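Local coordinates for lipoprotein (PDB 6OE6) that is of unknown function but is a predicted bacterial lipoprotein of Leptospira interrogans, folded as two antiparallel-rich beta sheets packed face to face, at residues 13-18 with 39-44; 55-60 with 97-102; 68-73 with 89-94; 110-115 with 122-127. All blocks are in the same frame, centred on the assembly; numbering follows the deposited sequence. Where two conformers were deposited one is given.

Interaction 1: residues 13-18 with 39-44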
# COMPACT_ATOMS: atom_id res chain seq x y z
N THR A 13 5.75 8.23 -14.40
CA THR A 13 5.25 7.85 -13.08
C THR A 13 4.59 6.47 -13.11
O THR A 13 3.90 6.12 -14.07
CB THR A 13 4.24 8.90 -12.55
OG1 THR A 13 3.66 8.44 -11.33
CG2 THR A 13 3.14 9.17 -13.58
N GLY A 14 4.82 5.68 -12.07
CA GLY A 14 4.25 4.35 -11.97
C GLY A 14 2.83 4.39 -11.44
O GLY A 14 2.24 5.45 -11.23
N GLU A 15 2.28 3.20 -11.21
CA GLU A 15 0.89 3.08 -10.77
C GLU A 15 0.76 2.03 -9.69
O GLU A 15 1.36 0.96 -9.80
CB GLU A 15 -0.04 2.67 -11.93
CG GLU A 15 -0.32 3.75 -12.95
CD GLU A 15 -1.23 3.26 -14.07
OE1 GLU A 15 -1.18 2.05 -14.38
OE2 GLU A 15 -1.98 4.09 -14.62
N PHE A 16 -0.06 2.33 -8.67
CA PHE A 16 -0.45 1.35 -7.65
C PHE A 16 -1.85 0.82 -7.94
O PHE A 16 -2.74 1.57 -8.35
CB PHE A 16 -0.43 1.96 -6.25
CG PHE A 16 0.95 2.28 -5.73
CD1 PHE A 16 1.69 1.31 -5.08
CD2 PHE A 16 1.48 3.56 -5.87
CE1 PHE A 16 2.97 1.59 -4.58
CE2 PHE A 16 2.73 3.87 -5.38
CZ PHE A 16 3.50 2.87 -4.74
N GLY A 17 -2.05 -0.48 -7.71
CA GLY A 17 -3.36 -1.09 -7.80
C GLY A 17 -3.60 -1.94 -6.57
O GLY A 17 -2.67 -2.39 -5.92
N TRP A 18 -4.89 -2.16 -6.26
CA TRP A 18 -5.26 -2.78 -5.00
C TRP A 18 -6.42 -3.74 -5.17
O TRP A 18 -7.29 -3.54 -6.03
CB TRP A 18 -5.65 -1.72 -3.94
CG TRP A 18 -4.70 -0.56 -3.92
CD1 TRP A 18 -4.69 0.51 -4.78
CD2 TRP A 18 -3.61 -0.36 -3.02
NE1 TRP A 18 -3.66 1.36 -4.46
CE2 TRP A 18 -2.99 0.85 -3.38
CE3 TRP A 18 -3.11 -1.09 -1.94
CZ2 TRP A 18 -1.87 1.34 -2.70
CZ3 TRP A 18 -2.01 -0.59 -1.26
CH2 TRP A 18 -1.40 0.61 -1.64
N TYR A 39 -6.80 -5.95 -10.07
CA TYR A 39 -6.45 -4.82 -9.21
C TYR A 39 -7.14 -3.55 -9.69
O TYR A 39 -7.29 -3.32 -10.89
CB TYR A 39 -4.94 -4.60 -9.20
CG TYR A 39 -4.13 -5.71 -8.57
CD1 TYR A 39 -3.83 -5.70 -7.21
CD2 TYR A 39 -3.64 -6.77 -9.33
CE1 TYR A 39 -3.09 -6.69 -6.62
CE2 TYR A 39 -2.89 -7.79 -8.75
CZ TYR A 39 -2.61 -7.73 -7.40
OH TYR A 39 -1.85 -8.72 -6.81
N THR A 40 -7.54 -2.71 -8.73
CA THR A 40 -8.10 -1.40 -9.02
C THR A 40 -7.00 -0.36 -8.92
O THR A 40 -6.37 -0.23 -7.86
CB THR A 40 -9.26 -1.10 -8.08
OG1 THR A 40 -10.29 -2.08 -8.31
CG2 THR A 40 -9.82 0.30 -8.35
N ILE A 41 -6.78 0.38 -10.01
CA ILE A 41 -5.65 1.29 -10.12
C ILE A 41 -6.05 2.66 -9.57
O ILE A 41 -6.88 3.35 -10.16
CB ILE A 41 -5.18 1.42 -11.58
CG1 ILE A 41 -4.80 0.05 -12.16
CG2 ILE A 41 -4.01 2.40 -11.67
CD1 ILE A 41 -3.74 -0.69 -11.36
N THR A 42 -5.44 3.05 -8.46
CA THR A 42 -5.64 4.39 -7.90
C THR A 42 -4.68 4.61 -6.75
O THR A 42 -4.21 3.66 -6.11
CB THR A 42 -7.08 4.60 -7.42
OG1 THR A 42 -7.18 5.89 -6.82
CG2 THR A 42 -7.47 3.54 -6.40
N ARG A 43 -4.39 5.88 -6.48
CA ARG A 43 -3.52 6.25 -5.37
C ARG A 43 -4.15 7.33 -4.51
O ARG A 43 -3.44 7.99 -3.74
CB ARG A 43 -2.14 6.69 -5.88
CG ARG A 43 -2.20 7.88 -6.83
CD ARG A 43 -0.82 8.47 -7.14
NE ARG A 43 -0.01 7.59 -7.98
CZ ARG A 43 1.25 7.24 -7.71
NH1 ARG A 43 1.85 7.68 -6.61
NH2 ARG A 43 1.91 6.44 -8.55
N LYS A 44 -5.46 7.56 -4.63
CA LYS A 44 -6.14 8.64 -3.94
C LYS A 44 -7.21 8.11 -3.00
O LYS A 44 -7.94 7.17 -3.34
CB LYS A 44 -6.77 9.65 -4.94
O HOH W 1 -0.49 7.32 -11.12
O HOH W 2 -9.90 -4.38 -6.88

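Interaction 2: residues 55-60 with 97-102. With NA (sodium ion), chain C; FMT (formic acid), chain D.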
# COMPACT_ATOMS: atom_id res chain seq x y z
N CYS A 55 -4.05 -6.28 -0.73
CA CYS A 55 -3.11 -6.75 -1.76
C CYS A 55 -2.81 -5.61 -2.73
O CYS A 55 -3.73 -4.94 -3.20
CB CYS A 55 -3.69 -7.93 -2.54
SG CYS A 55 -4.23 -9.29 -1.50
N TYR A 56 -1.53 -5.39 -3.02
CA TYR A 56 -1.17 -4.34 -3.95
C TYR A 56 -0.35 -4.88 -5.11
O TYR A 56 0.27 -5.95 -5.06
CB TYR A 56 -0.40 -3.17 -3.26
CG TYR A 56 1.04 -3.55 -2.94
CD1 TYR A 56 2.05 -3.33 -3.87
CD2 TYR A 56 1.37 -4.11 -1.73
CE1 TYR A 56 3.36 -3.70 -3.60
CE2 TYR A 56 2.66 -4.48 -1.45
CZ TYR A 56 3.65 -4.27 -2.38
OH TYR A 56 4.95 -4.65 -2.08
N ILE A 57 -0.40 -4.12 -6.19
CA ILE A 57 0.50 -4.29 -7.31
C ILE A 57 1.11 -2.93 -7.57
O ILE A 57 0.47 -1.89 -7.36
CB ILE A 57 -0.24 -4.85 -8.55
CG1 ILE A 57 0.75 -5.28 -9.62
CG2 ILE A 57 -1.24 -3.83 -9.11
CD1 ILE A 57 0.13 -6.10 -10.75
N TYR A 58 2.38 -2.91 -7.98
CA TYR A 58 3.00 -1.68 -8.47
C TYR A 58 3.53 -1.90 -9.87
O TYR A 58 4.32 -2.83 -10.10
CB TYR A 58 4.14 -1.20 -7.55
CG TYR A 58 4.72 0.11 -8.02
CD1 TYR A 58 4.00 1.29 -7.90
CD2 TYR A 58 5.97 0.17 -8.61
CE1 TYR A 58 4.53 2.49 -8.35
CE2 TYR A 58 6.50 1.36 -9.06
CZ TYR A 58 5.78 2.52 -8.92
OH TYR A 58 6.30 3.71 -9.37
N ARG A 59 3.12 -1.05 -10.81
CA ARG A 59 3.61 -1.13 -12.18
C ARG A 59 4.61 -0.00 -12.40
O ARG A 59 4.25 1.18 -12.28
CB ARG A 59 2.47 -1.03 -13.19
CG ARG A 59 2.98 -1.18 -14.65
CD ARG A 59 1.87 -1.48 -15.65
NE ARG A 59 0.78 -2.25 -15.05
CZ ARG A 59 -0.50 -1.88 -15.08
NH1 ARG A 59 -0.86 -0.77 -15.71
NH2 ARG A 59 -1.42 -2.64 -14.50
N PHE A 60 5.85 -0.37 -12.71
CA PHE A 60 6.91 0.60 -12.90
C PHE A 60 6.69 1.40 -14.18
O PHE A 60 6.23 0.87 -15.20
CB PHE A 60 8.28 -0.08 -12.96
CG PHE A 60 8.69 -0.71 -11.68
CD1 PHE A 60 9.52 -0.03 -10.80
CD2 PHE A 60 8.27 -1.99 -11.35
CE1 PHE A 60 9.91 -0.61 -9.61
CE2 PHE A 60 8.65 -2.58 -10.17
CZ PHE A 60 9.47 -1.88 -9.29
N THR A 97 6.06 -5.38 -12.98
CA THR A 97 5.35 -5.22 -11.72
C THR A 97 6.10 -5.86 -10.57
O THR A 97 6.98 -6.71 -10.77
CB THR A 97 3.93 -5.83 -11.80
OG1 THR A 97 4.02 -7.20 -12.18
CG2 THR A 97 3.05 -5.06 -12.82
N ILE A 98 5.78 -5.40 -9.35
CA ILE A 98 5.96 -6.15 -8.12
C ILE A 98 4.59 -6.22 -7.45
O ILE A 98 3.70 -5.43 -7.74
CB ILE A 98 7.00 -5.51 -7.18
CG1 ILE A 98 6.66 -4.04 -6.95
CG2 ILE A 98 8.42 -5.69 -7.74
CD1 ILE A 98 7.48 -3.36 -5.84
N GLU A 99 4.43 -7.19 -6.55
CA GLU A 99 3.16 -7.39 -5.86
C GLU A 99 3.44 -7.72 -4.40
O GLU A 99 4.47 -8.33 -4.08
CB GLU A 99 2.34 -8.55 -6.48
CG GLU A 99 1.57 -8.21 -7.79
CD GLU A 99 1.15 -9.45 -8.61
OE1 GLU A 99 2.01 -9.99 -9.35
OE2 GLU A 99 -0.03 -9.88 -8.52
N GLY A 100 2.51 -7.37 -3.51
CA GLY A 100 2.64 -7.79 -2.13
C GLY A 100 1.29 -7.69 -1.44
O GLY A 100 0.27 -7.42 -2.07
N SER A 101 1.29 -7.95 -0.13
CA SER A 101 0.03 -7.86 0.60
C SER A 101 0.31 -7.69 2.09
O SER A 101 1.37 -8.08 2.61
CB SER A 101 -0.86 -9.08 0.34
OG SER A 101 -0.27 -10.30 0.82
N PHE A 102 -0.69 -7.15 2.78
CA PHE A 102 -0.60 -6.84 4.21
C PHE A 102 -1.79 -7.45 4.93
O PHE A 102 -2.94 -7.04 4.70
CB PHE A 102 -0.56 -5.33 4.45
CG PHE A 102 0.36 -4.57 3.52
CD1 PHE A 102 1.73 -4.86 3.47
CD2 PHE A 102 -0.15 -3.58 2.69
CE1 PHE A 102 2.57 -4.15 2.60
CE2 PHE A 102 0.67 -2.87 1.83
CZ PHE A 102 2.01 -3.14 1.77
NA NA C . 2.90 -9.11 4.33
C FMT D . 4.73 -6.98 0.92
O1 FMT D . 4.28 -8.12 0.86
O2 FMT D . 5.09 -6.37 -0.08
O HOH W 3 4.70 -8.90 3.27

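Interaction 3: residues 68-73 with 89-94. With FMT (formic acid), chain D.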
# COMPACT_ATOMS: atom_id res chain seq x y z
N ALA A 68 17.60 -6.57 -10.55
CA ALA A 68 17.87 -5.27 -9.95
C ALA A 68 17.35 -5.23 -8.52
O ALA A 68 16.33 -5.85 -8.18
CB ALA A 68 17.23 -4.15 -10.76
N GLU A 69 18.04 -4.47 -7.67
CA GLU A 69 17.67 -4.40 -6.26
C GLU A 69 16.39 -3.57 -6.11
O GLU A 69 16.41 -2.36 -6.32
CB GLU A 69 18.80 -3.80 -5.43
CG GLU A 69 20.02 -4.68 -5.29
CD GLU A 69 20.73 -4.47 -3.97
OE1 GLU A 69 20.10 -3.90 -3.05
OE2 GLU A 69 21.90 -4.87 -3.84
N THR A 70 15.29 -4.23 -5.75
CA THR A 70 14.02 -3.56 -5.51
C THR A 70 13.57 -3.83 -4.08
O THR A 70 13.70 -4.95 -3.58
CB THR A 70 12.96 -4.04 -6.51
OG1 THR A 70 13.48 -3.94 -7.84
CG2 THR A 70 11.72 -3.20 -6.43
N TYR A 71 13.05 -2.80 -3.42
CA TYR A 71 12.54 -2.94 -2.07
C TYR A 71 11.23 -2.18 -1.95
O TYR A 71 10.98 -1.22 -2.68
CB TYR A 71 13.50 -2.39 -1.00
CG TYR A 71 14.77 -3.20 -0.81
CD1 TYR A 71 14.86 -4.15 0.19
CD2 TYR A 71 15.86 -2.99 -1.63
CE1 TYR A 71 16.02 -4.89 0.38
CE2 TYR A 71 17.02 -3.72 -1.46
CZ TYR A 71 17.09 -4.67 -0.45
OH TYR A 71 18.24 -5.40 -0.27
N VAL A 72 10.39 -2.62 -1.01
CA VAL A 72 9.33 -1.77 -0.49
C VAL A 72 9.59 -1.56 0.99
O VAL A 72 10.25 -2.38 1.65
CB VAL A 72 7.93 -2.36 -0.70
CG1 VAL A 72 7.64 -2.47 -2.20
CG2 VAL A 72 7.82 -3.74 -0.01
N SER A 73 9.05 -0.46 1.51
CA SER A 73 8.95 -0.28 2.95
C SER A 73 7.55 0.18 3.29
O SER A 73 6.87 0.83 2.48
CB SER A 73 9.99 0.71 3.48
OG SER A 73 9.62 2.04 3.19
N LYS A 89 11.96 -7.16 -3.05
CA LYS A 89 10.98 -7.63 -4.02
C LYS A 89 11.67 -7.99 -5.32
O LYS A 89 12.64 -7.36 -5.73
CB LYS A 89 9.92 -6.56 -4.32
CG LYS A 89 9.18 -6.01 -3.09
CD LYS A 89 8.44 -7.11 -2.34
CE LYS A 89 7.16 -7.52 -3.01
NZ LYS A 89 6.31 -8.41 -2.14
N ARG A 90 11.13 -9.01 -5.98
CA ARG A 90 11.68 -9.44 -7.25
C ARG A 90 10.71 -9.06 -8.36
O ARG A 90 9.60 -9.61 -8.43
CB ARG A 90 11.93 -10.95 -7.25
CG ARG A 90 12.74 -11.42 -8.45
CD ARG A 90 12.69 -12.92 -8.63
NE ARG A 90 13.15 -13.65 -7.45
CZ ARG A 90 14.42 -13.87 -7.15
NH1 ARG A 90 15.38 -13.40 -7.95
NH2 ARG A 90 14.75 -14.55 -6.06
N PRO A 91 11.07 -8.12 -9.24
CA PRO A 91 10.12 -7.69 -10.27
C PRO A 91 9.85 -8.78 -11.29
O PRO A 91 10.70 -9.62 -11.59
CB PRO A 91 10.84 -6.50 -10.93
CG PRO A 91 11.85 -6.05 -9.93
CD PRO A 91 12.28 -7.29 -9.21
N ASN A 92 8.62 -8.78 -11.81
CA ASN A 92 8.29 -9.57 -12.99
C ASN A 92 8.66 -8.72 -14.19
O ASN A 92 8.04 -7.66 -14.40
CB ASN A 92 6.81 -9.92 -13.01
CG ASN A 92 6.40 -10.76 -14.22
OD1 ASN A 92 6.83 -10.51 -15.34
ND2 ASN A 92 5.52 -11.74 -14.00
N PRO A 93 9.64 -9.12 -15.01
CA PRO A 93 10.11 -8.24 -16.09
C PRO A 93 9.22 -8.23 -17.32
O PRO A 93 9.46 -7.41 -18.21
CB PRO A 93 11.49 -8.82 -16.42
CG PRO A 93 11.33 -10.28 -16.18
CD PRO A 93 10.41 -10.38 -14.95
N VAL A 94 8.22 -9.10 -17.39
CA VAL A 94 7.27 -9.04 -18.51
C VAL A 94 6.15 -8.05 -18.22
O VAL A 94 5.86 -7.17 -19.03
CB VAL A 94 6.70 -10.44 -18.79
CG1 VAL A 94 5.64 -10.35 -19.88
CG2 VAL A 94 7.81 -11.43 -19.15
C FMT D . 4.73 -6.98 0.92
O1 FMT D . 4.28 -8.12 0.86
O2 FMT D . 5.09 -6.37 -0.08
O HOH W 4 15.53 -7.29 -5.29

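Interaction 4: residues 110-115 with 122-127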
# COMPACT_ATOMS: atom_id res chain seq x y z
N TYR A 110 -0.78 4.70 6.92
CA TYR A 110 0.40 3.99 6.44
C TYR A 110 0.94 4.63 5.17
O TYR A 110 0.19 5.23 4.39
CB TYR A 110 0.10 2.50 6.12
CG TYR A 110 -0.28 1.74 7.38
CD1 TYR A 110 0.72 1.12 8.14
CD2 TYR A 110 -1.60 1.71 7.84
CE1 TYR A 110 0.41 0.47 9.32
CE2 TYR A 110 -1.92 1.04 9.01
CZ TYR A 110 -0.89 0.42 9.74
OH TYR A 110 -1.16 -0.24 10.91
N LEU A 111 2.25 4.46 4.98
CA LEU A 111 2.98 4.99 3.84
C LEU A 111 3.79 3.85 3.26
O LEU A 111 4.65 3.27 3.94
CB LEU A 111 3.91 6.15 4.26
CG LEU A 111 4.80 6.77 3.18
CD1 LEU A 111 3.92 7.41 2.10
CD2 LEU A 111 5.77 7.78 3.80
N LEU A 112 3.52 3.54 2.00
CA LEU A 112 4.21 2.46 1.28
C LEU A 112 5.16 3.13 0.30
O LEU A 112 4.72 3.96 -0.49
CB LEU A 112 3.19 1.58 0.55
CG LEU A 112 3.70 0.54 -0.45
CD1 LEU A 112 4.62 -0.48 0.24
CD2 LEU A 112 2.48 -0.16 -1.06
N LYS A 113 6.44 2.79 0.37
CA LYS A 113 7.45 3.34 -0.52
C LYS A 113 8.00 2.23 -1.40
O LYS A 113 8.13 1.09 -0.95
CB LYS A 113 8.60 3.98 0.25
CG LYS A 113 8.21 5.19 1.14
CD LYS A 113 9.43 5.71 1.85
CE LYS A 113 9.06 6.77 2.88
NZ LYS A 113 10.29 7.41 3.40
N VAL A 114 8.35 2.58 -2.63
CA VAL A 114 8.97 1.65 -3.57
C VAL A 114 10.37 2.17 -3.90
O VAL A 114 10.52 3.34 -4.27
CB VAL A 114 8.14 1.48 -4.86
CG1 VAL A 114 8.91 0.55 -5.85
CG2 VAL A 114 6.73 0.94 -4.56
N ALA A 115 11.38 1.32 -3.74
CA ALA A 115 12.76 1.68 -4.04
C ALA A 115 13.29 0.81 -5.16
O ALA A 115 13.04 -0.40 -5.19
CB ALA A 115 13.65 1.54 -2.80
N ASP A 122 8.69 6.03 -5.75
CA ASP A 122 7.26 6.28 -5.67
C ASP A 122 6.81 5.95 -4.26
O ASP A 122 7.51 5.25 -3.51
CB ASP A 122 6.49 5.45 -6.69
CG ASP A 122 5.28 6.16 -7.23
OD1 ASP A 122 4.76 7.08 -6.57
OD2 ASP A 122 4.85 5.78 -8.34
N GLU A 123 5.65 6.49 -3.89
CA GLU A 123 5.11 6.24 -2.57
C GLU A 123 3.62 6.56 -2.60
O GLU A 123 3.14 7.30 -3.46
CB GLU A 123 5.83 7.06 -1.49
CG GLU A 123 5.55 8.55 -1.55
CD GLU A 123 6.49 9.34 -0.66
OE1 GLU A 123 7.72 9.24 -0.87
OE2 GLU A 123 6.00 10.04 0.24
N VAL A 124 2.90 6.00 -1.63
CA VAL A 124 1.44 6.12 -1.58
C VAL A 124 1.01 5.95 -0.13
O VAL A 124 1.58 5.15 0.63
CB VAL A 124 0.77 5.07 -2.50
CG1 VAL A 124 1.11 3.65 -2.04
CG2 VAL A 124 -0.76 5.29 -2.56
N GLU A 125 0.00 6.73 0.28
CA GLU A 125 -0.59 6.62 1.60
C GLU A 125 -1.93 5.88 1.56
O GLU A 125 -2.70 6.00 0.59
CB GLU A 125 -0.81 8.00 2.21
CG GLU A 125 0.47 8.77 2.46
CD GLU A 125 0.20 10.18 2.96
OE1 GLU A 125 -0.26 11.02 2.16
OE2 GLU A 125 0.44 10.42 4.16
N PHE A 126 -2.25 5.16 2.64
CA PHE A 126 -3.58 4.61 2.82
C PHE A 126 -3.94 4.55 4.30
O PHE A 126 -3.07 4.56 5.17
CB PHE A 126 -3.72 3.22 2.15
CG PHE A 126 -2.81 2.15 2.70
CD1 PHE A 126 -3.19 1.42 3.82
CD2 PHE A 126 -1.58 1.82 2.07
CE1 PHE A 126 -2.35 0.39 4.33
CE2 PHE A 126 -0.77 0.78 2.56
CZ PHE A 126 -1.15 0.08 3.69
N LEU A 127 -5.25 4.54 4.59
CA LEU A 127 -5.77 4.40 5.95
C LEU A 127 -6.29 2.98 6.14
O LEU A 127 -6.85 2.40 5.20
CB LEU A 127 -6.92 5.37 6.21
CG LEU A 127 -6.60 6.85 6.17
CD1 LEU A 127 -7.88 7.63 6.49
CD2 LEU A 127 -5.52 7.16 7.16

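Interaction 1: residues 13-18 with 39-44
Residues 13-18 and 39-44 meet as a short antiparallel strand pairing at the edge of the four-stranded sheet of a beta sandwich. Strand 40-41 is outermost, and strand 15-21 lies between it and strand 53-59. Trp18 and Thr40 form a hydrogen-bonded pair. The bond from Thr40 N to Trp18 O is 2.8 Å and almost straight, and Trp18 N returns one to Thr40 O. Gly17 and Ile41 form the non-hydrogen-bonded pair beside it. In one of its two conformers Ile41 rests CD1 3.6 Å from Gly17 CA, where glycine has no side chain in the way. Past Ile41 the pairing frays. Thr42 N still bonds Phe16 O, but Thr42 O turns to the indole of Trp18. Trp18 NE1 gives its N-H to that oxygen at 2.9 Å. The oxygen lies near the ring plane, and the nitrogen approaches almost along the extension of the C=O bond. This bond helps set the rotation of the indole, whose ring also meets Phe48. A water joins Trp18 O to Thr40 OG1. The Ile41 and Glu15 side chains cross at about a right angle, while the Glu15 carboxylate pairs with Arg59. Arg43 reaches back along the other strand. Its chain bends at CG-CD (chi3 71°) and brings the guanidinium beside Phe16, whose CD2 lies over one guanidinium face, offset toward its rim. The two planes are 69° apart. Arg43 NH1 forms a salt bridge with Asp122 of the facing sheet. Arg43 NH2 donates to Gly14 O at 2.9 Å, from well above the carbonyl plane.

Interaction 2: residues 55-60 with 97-102
Tyr56 and Gly100 are a hydrogen-bonded pair in the antiparallel pairing of strands 53-59 and 97-102, at one edge of the four-stranded sheet of the beta sandwich. Tyr56 N donates to Gly100 O at 2.9 Å, and Gly100 N donates back to Tyr56 O. Tyr58 and Ile98 exchange a second pair of bonds. The Tyr56 ring folds across the glycine: its CG sits between the backbone N and the carbonyl carbon (chi1 75°), and Gly100 N lies 3.4 Å above one ring face, toward its rim. The Phe102 ring lies beside it, nearly parallel but slid away, with CZ 3.5 Å from Tyr56 CE2. On this face Ile98 CG1 also touches Tyr58 CB. On the other face Ile57 and Glu99 run side by side, with Ile57 CG1 3.6 Å from Glu99 CG, and Ile57 CD1 meets Thr97 CG2.

Further out, Tyr39 bonds the Glu99 carboxylate and Asp122 bonds Tyr58 OH. A formic acid, probably from the crystallisation liquor, sits beside Tyr56 and Gly100. Ser101 N donates to its O1. A sodium ion binds Ser101 O at 2.5 Å and a water that bonds the same O1. Tyr56 OH donates to formic acid O2 at 2.6 Å.

Interaction 3: residues 68-73 with 89-94
The contact lies where edge strand 81-89 runs out beside strand 70-77 and the chain enters the loop leading to strand 97-102. One backbone bond joins the two segments directly: Lys89 N donates to Thr70 O at 2.9 Å. It is nearly straight at the hydrogen (175°), although the nitrogen stands above the carbonyl plane. On the return side a water takes the place of a direct bond. It accepts from Thr70 N at 3.1 Å and donates to Lys89 O.

Pro91 then lies against Thr70. Its CG touches Thr70 OG1 at 3.4 Å, and CD of the same ring is a little farther off. The hydroxyl lies on the backbone N side of Thr70 (chi1 -51°) and also makes a weak bond to Ala68 O.

The mixed five-stranded sheet, one half of the beta sandwich, ends at this edge. Val72 turns its side chain to the interior, where it also meets Leu112 and Ile98. The aliphatic part of Lys89 crosses it at a slant, and Lys89 CG is 4.0 Å from Val72 CG1. The lysine bends twice, at its second and third side-chain torsions, so its amine turns away from strand 70-77 toward the other sheet. There Lys89 NZ donates to Glu99 O of strand 97-102. It also holds a formic acid, probably from the crystallisation liquor, with NZ 3.1 Å from formic acid O2. Val72 CG2 lies 3.8 Å from formic acid O2.

Interaction 4: residues 110-115 with 122-127
Tyr110 and Phe126, Leu112 and Val124, and Val114 and Asp122 face each other as hydrogen-bonded antiparallel pairs. The first two pairs each exchange two backbone bonds. Leu112 N donates to Val124 O at 2.9 Å, and Tyr110 N to Phe126 O at the same length. In the third pair Val114 N donates to Asp122 O. CA-H...O contacts lie between these bonds, such as Glu123 CA to Leu112 O at 3.1 Å.

Apolar contacts line the face that carries these three pairs. Phe126 CG lies between the backbone N and the carbonyl carbon (chi1 62°), which swings the ring across to the other strand. Tyr110 CB sits over one face of that ring, 3.9 Å from its centroid, in a CH-pi contact. The two rings are nearly parallel, but they are slid apart and barely overlap. Leu112 CB lies 3.9 Å from Val124 CG1, with both side chains pointing the same way.

The strands form the beta hairpin 108-116/119-129, central in the mixed sheet of the sandwich. This face packs on the four-stranded sheet: Phe16 touches Val114 and Val124, and Tyr56 touches Leu112.

The opposite face carries Leu111 among charged side chains. Lys113 and Glu123 run alongside, but their charged ends stay apart. Leu111 CD1 reaches Glu125 CG at 3.7 Å. Back on the inner face, Asp122 OD1 accepts from Glu123 N at 2.9 Å.

How the interactions relate
From the N terminus, interaction 1 comes first. It closes the loop between residues 18 and 39 and sets an edge strand on strand 15-21. Interaction 2 then spans residues 60 to 97. Interaction 3 falls within that span, tying strand 70-77 to the segment that leads into strand 97-102. Interaction 4 follows as a hairpin with a short turn. No two contacts cross. Interactions 1 and 2 share the four-stranded sheet, where Gly17 O meets Ile57 N. Interactions 3 and 4 share the mixed sheet through Tyr71 O and Ala115 N. Between the sheets, Asp122 links interaction 4 to both Arg43 and Tyr58, and the formic acid touches interactions 2 and 3.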